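Local coordinates for protein alanine racemase (Enterococcus faecalis, PDB 3E6E) that belongs to the alanine racemase family, two-domain proteins in which a TIM-type barrel precedes a mainly beta C-terminal domain, and holds the bound ligand DCS in its pockets, at residues 82-87 / 103-108; 127-132 / 161-166. The protein carries 1 engineered substitution. One frame throughout, in Å; residues are numbered along the deposited sequence.

Interaction 1 of 2, residues 82-87 / 103-108; sequences PILILS and SVTVAT. With DCS (D-[3-hydroxy-2-methyl-5-phosphonooxymethyl-pyridin-4-ylmethyl]-N,O-cycloserylamide), chain D.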
loop_
_atom_site.group_PDB
_atom_site.type_symbol
_atom_site.label_atom_id
_atom_site.label_comp_id
_atom_site.label_asym_id
_atom_site.label_seq_id
_atom_site.Cartn_x
_atom_site.Cartn_y
_atom_site.Cartn_z
ATOM N N PRO A 82 16.541 23.989 2.266
ATOM C CA PRO A 82 17.044 23.198 1.144
ATOM C C PRO A 82 16.307 21.876 1.050
ATOM O O PRO A 82 16.094 21.208 2.061
ATOM C CB PRO A 82 18.510 22.990 1.502
ATOM C CG PRO A 82 18.845 24.240 2.261
ATOM C CD PRO A 82 17.646 24.401 3.153
ATOM N N ILE A 83 15.924 21.509 -0.168
ATOM C CA ILE A 83 15.225 20.260 -0.426
ATOM C C ILE A 83 16.019 19.454 -1.442
ATOM O O ILE A 83 16.048 19.786 -2.625
ATOM C CB ILE A 83 13.818 20.495 -1.015
ATOM C CG1 ILE A 83 12.946 21.285 -0.032
ATOM C CG2 ILE A 83 13.182 19.170 -1.342
ATOM C CD1 ILE A 83 11.553 21.605 -0.566
ATOM N N LEU A 84 16.668 18.392 -0.987
ATOM C CA LEU A 84 17.446 17.557 -1.893
ATOM C C LEU A 84 16.697 16.311 -2.371
ATOM O O LEU A 84 16.121 15.568 -1.576
ATOM C CB LEU A 84 18.746 17.116 -1.222
ATOM C CG LEU A 84 19.408 15.894 -1.857
ATOM C CD1 LEU A 84 19.763 16.173 -3.295
ATOM C CD2 LEU A 84 20.623 15.514 -1.053
ATOM N N ILE A 85 16.718 16.098 -3.681
ATOM C CA ILE A 85 16.089 14.944 -4.282
ATOM C C ILE A 85 17.214 13.928 -4.360
ATOM O O ILE A 85 18.214 14.152 -5.045
ATOM C CB ILE A 85 15.566 15.260 -5.692
ATOM C CG1 ILE A 85 14.542 16.395 -5.619
ATOM C CG2 ILE A 85 14.922 14.019 -6.303
ATOM C CD1 ILE A 85 13.941 16.766 -6.962
ATOM N N LEU A 86 17.038 12.822 -3.640
ATOM C CA LEU A 86 18.025 11.746 -3.546
ATOM C C LEU A 86 18.289 10.892 -4.775
ATOM O O LEU A 86 19.322 10.227 -4.834
ATOM C CB LEU A 86 17.673 10.816 -2.385
ATOM C CG LEU A 86 17.750 11.423 -0.992
ATOM C CD1 LEU A 86 17.222 10.426 0.033
ATOM C CD2 LEU A 86 19.189 11.816 -0.696
ATOM N N SER A 87 17.375 10.859 -5.737
ATOM C CA SER A 87 17.632 10.056 -6.929
ATOM C C SER A 87 17.785 10.941 -8.151
ATOM O O SER A 87 17.681 12.161 -8.067
ATOM C CB SER A 87 16.515 9.039 -7.191
ATOM O OG SER A 87 16.869 8.172 -8.272
ATOM N N SER A 103 17.587 20.981 -4.804
ATOM C CA SER A 103 18.883 20.380 -5.033
ATOM C C SER A 103 18.615 19.013 -5.662
ATOM O O SER A 103 17.672 18.322 -5.283
ATOM C CB SER A 103 19.626 20.231 -3.716
ATOM O OG SER A 103 19.875 21.506 -3.151
ATOM N N VAL A 104 19.437 18.637 -6.634
ATOM C CA VAL A 104 19.268 17.366 -7.326
ATOM C C VAL A 104 20.497 16.482 -7.235
ATOM O O VAL A 104 21.625 16.960 -7.089
ATOM C CB VAL A 104 18.969 17.570 -8.826
ATOM C CG1 VAL A 104 17.755 18.469 -9.002
ATOM C CG2 VAL A 104 20.186 18.172 -9.520
ATOM N N THR A 105 20.269 15.181 -7.337
ATOM C CA THR A 105 21.355 14.224 -7.300
ATOM C C THR A 105 21.781 14.013 -8.737
ATOM O O THR A 105 20.970 14.120 -9.644
ATOM C CB THR A 105 20.886 12.887 -6.690
ATOM O OG1 THR A 105 20.420 13.124 -5.353
ATOM C CG2 THR A 105 22.027 11.875 -6.662
ATOM N N VAL A 106 23.060 13.747 -8.944
ATOM C CA VAL A 106 23.578 13.505 -10.285
ATOM C C VAL A 106 24.588 12.371 -10.186
ATOM O O VAL A 106 25.531 12.437 -9.396
ATOM C CB VAL A 106 24.239 14.790 -10.875
ATOM C CG1 VAL A 106 25.057 15.485 -9.827
ATOM C CG2 VAL A 106 25.120 14.427 -12.047
ATOM N N ALA A 107 24.377 11.322 -10.975
ATOM C CA ALA A 107 25.259 10.165 -10.926
ATOM C C ALA A 107 25.957 9.825 -12.241
ATOM O O ALA A 107 26.466 8.716 -12.410
ATOM C CB ALA A 107 24.478 8.962 -10.431
ATOM N N THR A 108 25.978 10.767 -13.174
ATOM C CA THR A 108 26.645 10.544 -14.447
ATOM C C THR A 108 27.095 11.844 -15.100
ATOM O O THR A 108 26.533 12.908 -14.856
ATOM C CB THR A 108 25.744 9.783 -15.435
ATOM O OG1 THR A 108 24.409 10.299 -15.359
ATOM C CG2 THR A 108 25.753 8.294 -15.128
HETATM N N1 DCS D . 19.970 8.594 2.206
HETATM C C2 DCS D . 19.621 7.925 0.987
HETATM C C2A DCS D . 20.409 8.159 -0.288
HETATM C C3 DCS D . 18.533 7.047 1.021
HETATM O O3 DCS D . 18.135 6.379 -0.084
HETATM C C4 DCS D . 17.819 6.864 2.275
HETATM C C4A DCS D . 16.642 5.910 2.329
HETATM C C5 DCS D . 18.262 7.596 3.464
HETATM C C6 DCS D . 19.316 8.437 3.395
HETATM C C5A DCS D . 17.592 7.468 4.810
HETATM O O4P DCS D . 17.810 6.143 5.303
HETATM P P DCS D . 17.277 5.577 6.692
HETATM O O1P DCS D . 17.884 6.388 7.730
HETATM O O2P DCS D . 15.820 5.661 6.708
HETATM O O3P DCS D . 17.722 4.192 6.801
HETATM N N DCS D . 17.074 4.517 1.908
HETATM C CA DCS D . 16.156 3.457 1.877
HETATM C C DCS D . 15.574 2.900 0.700
HETATM O O DCS D . 15.786 3.329 -0.578
HETATM N ND DCS D . 14.799 1.902 1.050
HETATM O OG DCS D . 14.840 1.776 2.423
HETATM C CB DCS D . 15.663 2.724 2.919
#
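Ser103 is gripped between Ile83 and Ile85 by two backbone hydrogen bonds. Its N donates to Ile83 O at 2.9 Å, and its O accepts from Ile85 N at 2.9 Å, so the bonds flank Leu84 in the parallel pattern. Beyond them the strands diverge, their axes 25° apart, and a side chain takes over: the hydroxyl of Thr105 donates to Ile85 O. At 2.5 Å between Thr105 OG1 and Ile85 O this bond is very short, and its exact length is doubtful. Thr105 CB points toward strand 83-85, and chi1 of -60°, with OG1 anti to its carbonyl carbon, puts the hydroxyl within bonding range of Ile85 O.

The two strands flank helix 94-99 in a beta-alpha-beta crossover and are neighbours in the eight-stranded parallel barrel. Leu84 and Ser103 share the face turned away from that helix. There the Leu84 side chain leans across, its CD1 3.6 Å from Ser103 O and 3.7 Å from Thr105 OG1. The polar end of Ser103 goes on to Glu164, to which OG is hydrogen-bonded. Ile85 and Val104 occupy the other face, both packing on Leu97 of helix 94-99.

Past strand 83-85 the contacts turn to the ligand. Leu86 sets CD1 over a face of the pyridine ring of DCS, 3.6 Å from its C2, while Leu86 CD2 lies 3.9 Å from the ring methyl C2A. Ser87 O touches Thr105 CB at 3.6 Å, and Ser87 OG makes a weak hydrogen bond to Gln316 of the second subunit.

Interaction 2 of 2, residues 127-132 / 161-166; sequences LRVHLK and FLWEGI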
loop_
_atom_site.group_PDB
_atom_site.type_symbol
_atom_site.label_atom_id
_atom_site.label_comp_id
_atom_site.label_asym_id
_atom_site.label_seq_id
_atom_site.Cartn_x
_atom_site.Cartn_y
_atom_site.Cartn_z
ATOM N N LEU A 127 22.050 25.687 -10.561
ATOM C CA LEU A 127 21.485 24.377 -10.302
ATOM C C LEU A 127 22.241 23.758 -9.135
ATOM O O LEU A 127 23.381 23.314 -9.294
ATOM C CB LEU A 127 21.616 23.472 -11.532
ATOM C CG LEU A 127 21.070 22.042 -11.369
ATOM C CD1 LEU A 127 19.556 22.086 -11.278
ATOM C CD2 LEU A 127 21.496 21.172 -12.540
ATOM N N ARG A 128 21.604 23.746 -7.964
ATOM C CA ARG A 128 22.197 23.181 -6.751
ATOM C C ARG A 128 22.283 21.662 -6.926
ATOM O O ARG A 128 21.279 20.969 -6.774
ATOM C CB ARG A 128 21.317 23.521 -5.536
ATOM C CG ARG A 128 20.630 24.886 -5.635
ATOM C CD ARG A 128 19.736 25.180 -4.427
ATOM N NE ARG A 128 20.401 25.929 -3.360
ATOM C CZ ARG A 128 20.605 27.245 -3.381
ATOM N NH1 ARG A 128 20.195 27.963 -4.417
ATOM N NH2 ARG A 128 21.214 27.847 -2.364
ATOM N N VAL A 129 23.472 21.151 -7.250
ATOM C CA VAL A 129 23.658 19.714 -7.468
ATOM C C VAL A 129 24.481 19.010 -6.404
ATOM O O VAL A 129 25.345 19.600 -5.783
ATOM C CB VAL A 129 24.347 19.403 -8.835
ATOM C CG1 VAL A 129 23.779 20.290 -9.933
ATOM C CG2 VAL A 129 25.843 19.564 -8.712
ATOM N N HIS A 130 24.194 17.729 -6.210
ATOM C CA HIS A 130 24.912 16.888 -5.262
ATOM C C HIS A 130 25.406 15.711 -6.100
ATOM O O HIS A 130 24.614 15.060 -6.799
ATOM C CB HIS A 130 23.981 16.395 -4.148
ATOM C CG HIS A 130 23.677 17.426 -3.105
ATOM N ND1 HIS A 130 24.132 17.326 -1.807
ATOM C CD2 HIS A 130 22.949 18.568 -3.159
ATOM C CE1 HIS A 130 23.698 18.361 -1.109
ATOM N NE2 HIS A 130 22.977 19.129 -1.906
ATOM N N LEU A 131 26.709 15.451 -6.054
ATOM C CA LEU A 131 27.292 14.364 -6.834
ATOM C C LEU A 131 27.356 13.071 -6.047
ATOM O O LEU A 131 28.167 12.933 -5.140
ATOM C CB LEU A 131 28.693 14.764 -7.315
ATOM C CG LEU A 131 28.817 15.567 -8.617
ATOM C CD1 LEU A 131 27.750 16.625 -8.689
ATOM C CD2 LEU A 131 30.208 16.201 -8.689
ATOM N N LYS A 132 26.509 12.110 -6.391
ATOM C CA LYS A 132 26.533 10.849 -5.657
ATOM C C LYS A 132 27.543 9.871 -6.240
ATOM O O LYS A 132 27.507 9.543 -7.428
ATOM C CB LYS A 132 25.148 10.175 -5.619
ATOM C CG LYS A 132 25.110 8.975 -4.638
ATOM C CD LYS A 132 23.846 8.106 -4.729
ATOM C CE LYS A 132 23.924 6.901 -3.768
ATOM N NZ LYS A 132 22.747 5.976 -3.850
ATOM N N PHE A 161 25.781 25.778 -12.712
ATOM C CA PHE A 161 25.651 24.813 -11.632
ATOM C C PHE A 161 26.128 25.492 -10.350
ATOM O O PHE A 161 26.480 26.669 -10.355
ATOM C CB PHE A 161 26.541 23.593 -11.899
ATOM C CG PHE A 161 26.214 22.855 -13.169
ATOM C CD1 PHE A 161 25.024 22.143 -13.293
ATOM C CD2 PHE A 161 27.102 22.858 -14.235
ATOM C CE1 PHE A 161 24.728 21.447 -14.456
ATOM C CE2 PHE A 161 26.812 22.163 -15.405
ATOM C CZ PHE A 161 25.623 21.457 -15.516
ATOM N N LEU A 162 26.135 24.739 -9.254
ATOM C CA LEU A 162 26.635 25.242 -7.982
ATOM C C LEU A 162 27.439 24.177 -7.244
ATOM O O LEU A 162 28.474 24.470 -6.645
ATOM C CB LEU A 162 25.479 25.728 -7.105
ATOM C CG LEU A 162 25.818 26.046 -5.648
ATOM C CD1 LEU A 162 27.003 26.998 -5.568
ATOM C CD2 LEU A 162 24.611 26.626 -4.929
ATOM N N TRP A 163 26.957 22.939 -7.293
ATOM C CA TRP A 163 27.558 21.852 -6.531
ATOM C C TRP A 163 27.521 21.943 -5.009
ATOM O O TRP A 163 28.533 22.240 -4.371
ATOM C CB TRP A 163 29.020 21.656 -6.936
ATOM C CG TRP A 163 29.669 20.473 -6.287
ATOM C CD1 TRP A 163 29.098 19.258 -6.038
ATOM C CD2 TRP A 163 31.015 20.388 -5.805
ATOM N NE1 TRP A 163 30.007 18.424 -5.430
ATOM C CE2 TRP A 163 31.192 19.094 -5.276
ATOM C CE3 TRP A 163 32.095 21.277 -5.768
ATOM C CZ2 TRP A 163 32.397 18.671 -4.718
ATOM C CZ3 TRP A 163 33.290 20.854 -5.214
ATOM C CH2 TRP A 163 33.430 19.564 -4.697
ATOM N N GLU A 164 26.352 21.686 -4.433
ATOM C CA GLU A 164 26.126 21.889 -3.026
ATOM C C GLU A 164 26.831 20.832 -2.214
ATOM O O GLU A 164 27.134 21.056 -1.043
ATOM C CB GLU A 164 24.636 21.851 -2.740
ATOM C CG GLU A 164 24.130 23.064 -2.026
ATOM C CD GLU A 164 22.633 23.092 -1.994
ATOM O OE1 GLU A 164 22.039 22.184 -1.369
ATOM O OE2 GLU A 164 22.058 24.018 -2.607
ATOM N N GLY A 165 27.089 19.672 -2.813
ATOM C CA GLY A 165 27.774 18.642 -2.052
ATOM C C GLY A 165 28.042 17.308 -2.710
ATOM O O GLY A 165 27.681 17.076 -3.858
ATOM N N ILE A 166 28.724 16.444 -1.969
ATOM C CA ILE A 166 29.025 15.091 -2.413
ATOM C C ILE A 166 28.531 14.201 -1.286
ATOM O O ILE A 166 28.451 14.615 -0.129
ATOM C CB ILE A 166 30.550 14.794 -2.584
ATOM C CG1 ILE A 166 31.375 16.026 -2.250
ATOM C CG2 ILE A 166 30.842 14.283 -3.977
ATOM C CD1 ILE A 166 31.720 16.107 -0.790
#
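Leu127 meets Phe161 in a single backbone bridge, and after a shift of one residue His130 pairs with Gly165 and Leu131 with Ile166 in parallel register. At the shift Val129 O takes two weak hydrogen bonds, from Glu164 N at 2.7 Å and from Gly165 N at 3.4 Å. Leu131 N then donates to Gly165 O at 2.9 Å, in the carbonyl plane.

Apolar side chains fill one flank. CD2 of Leu127 comes in at the edge of the Phe161 ring, 3.7 Å from Phe161 CD1, the two side chains lying alongside and pointing the same way. Leu131 crosses Trp163 at about a right angle, with its CD1 4.0 Å from Trp163 CD1. Phe161, Trp163 and Leu131 also pack on helix 145-158, which links the two barrel strands as a beta-alpha-beta crossover.

The polar flank centres on Glu164. The Arg128 chain bends at chi3 (93°), and NE forms a salt bridge with Glu164 OE2 at 2.6 Å, though as a hydrogen bond it is weak because it is sharply bent; the guanidinium and carboxylate planes stand 65° apart. His130 NE2 donates almost straight to Glu164 OE1 at 3.2 Å, within its own ring plane but from above the carboxylate plane. Gly165 N lies 3.9 Å above the plane of the His130 ring, over its centre, and ND1 is hydrogen-bonded to His203. With Ser103 as OE1's second partner, the buried carboxylate is met at both oxygens, which would probably stabilise its negative charge; bonds at both ring nitrogens probably hold the imidazole's rotation.

In the fold
Following the chain from the N terminus, interaction 1 comes first: strand 103-106 returns beside strand 83-85 and closes the short loop that holds helix 94-99. Interaction 2 opens only afterwards, when strand 165-167 comes back to strand 129-132 around the longer connection with helix 145-158. The two are thus in series, neither nested nor crossed, and their centres lie about 7 Å apart. Strands 103-106 and 129-132 are neighbours, so the contacts join through the backbones of Val104 and His130 and the packing of Val106 on Leu131. Together they tie four consecutive strands of the barrel wall, interaction 1 lying at the DCS pocket.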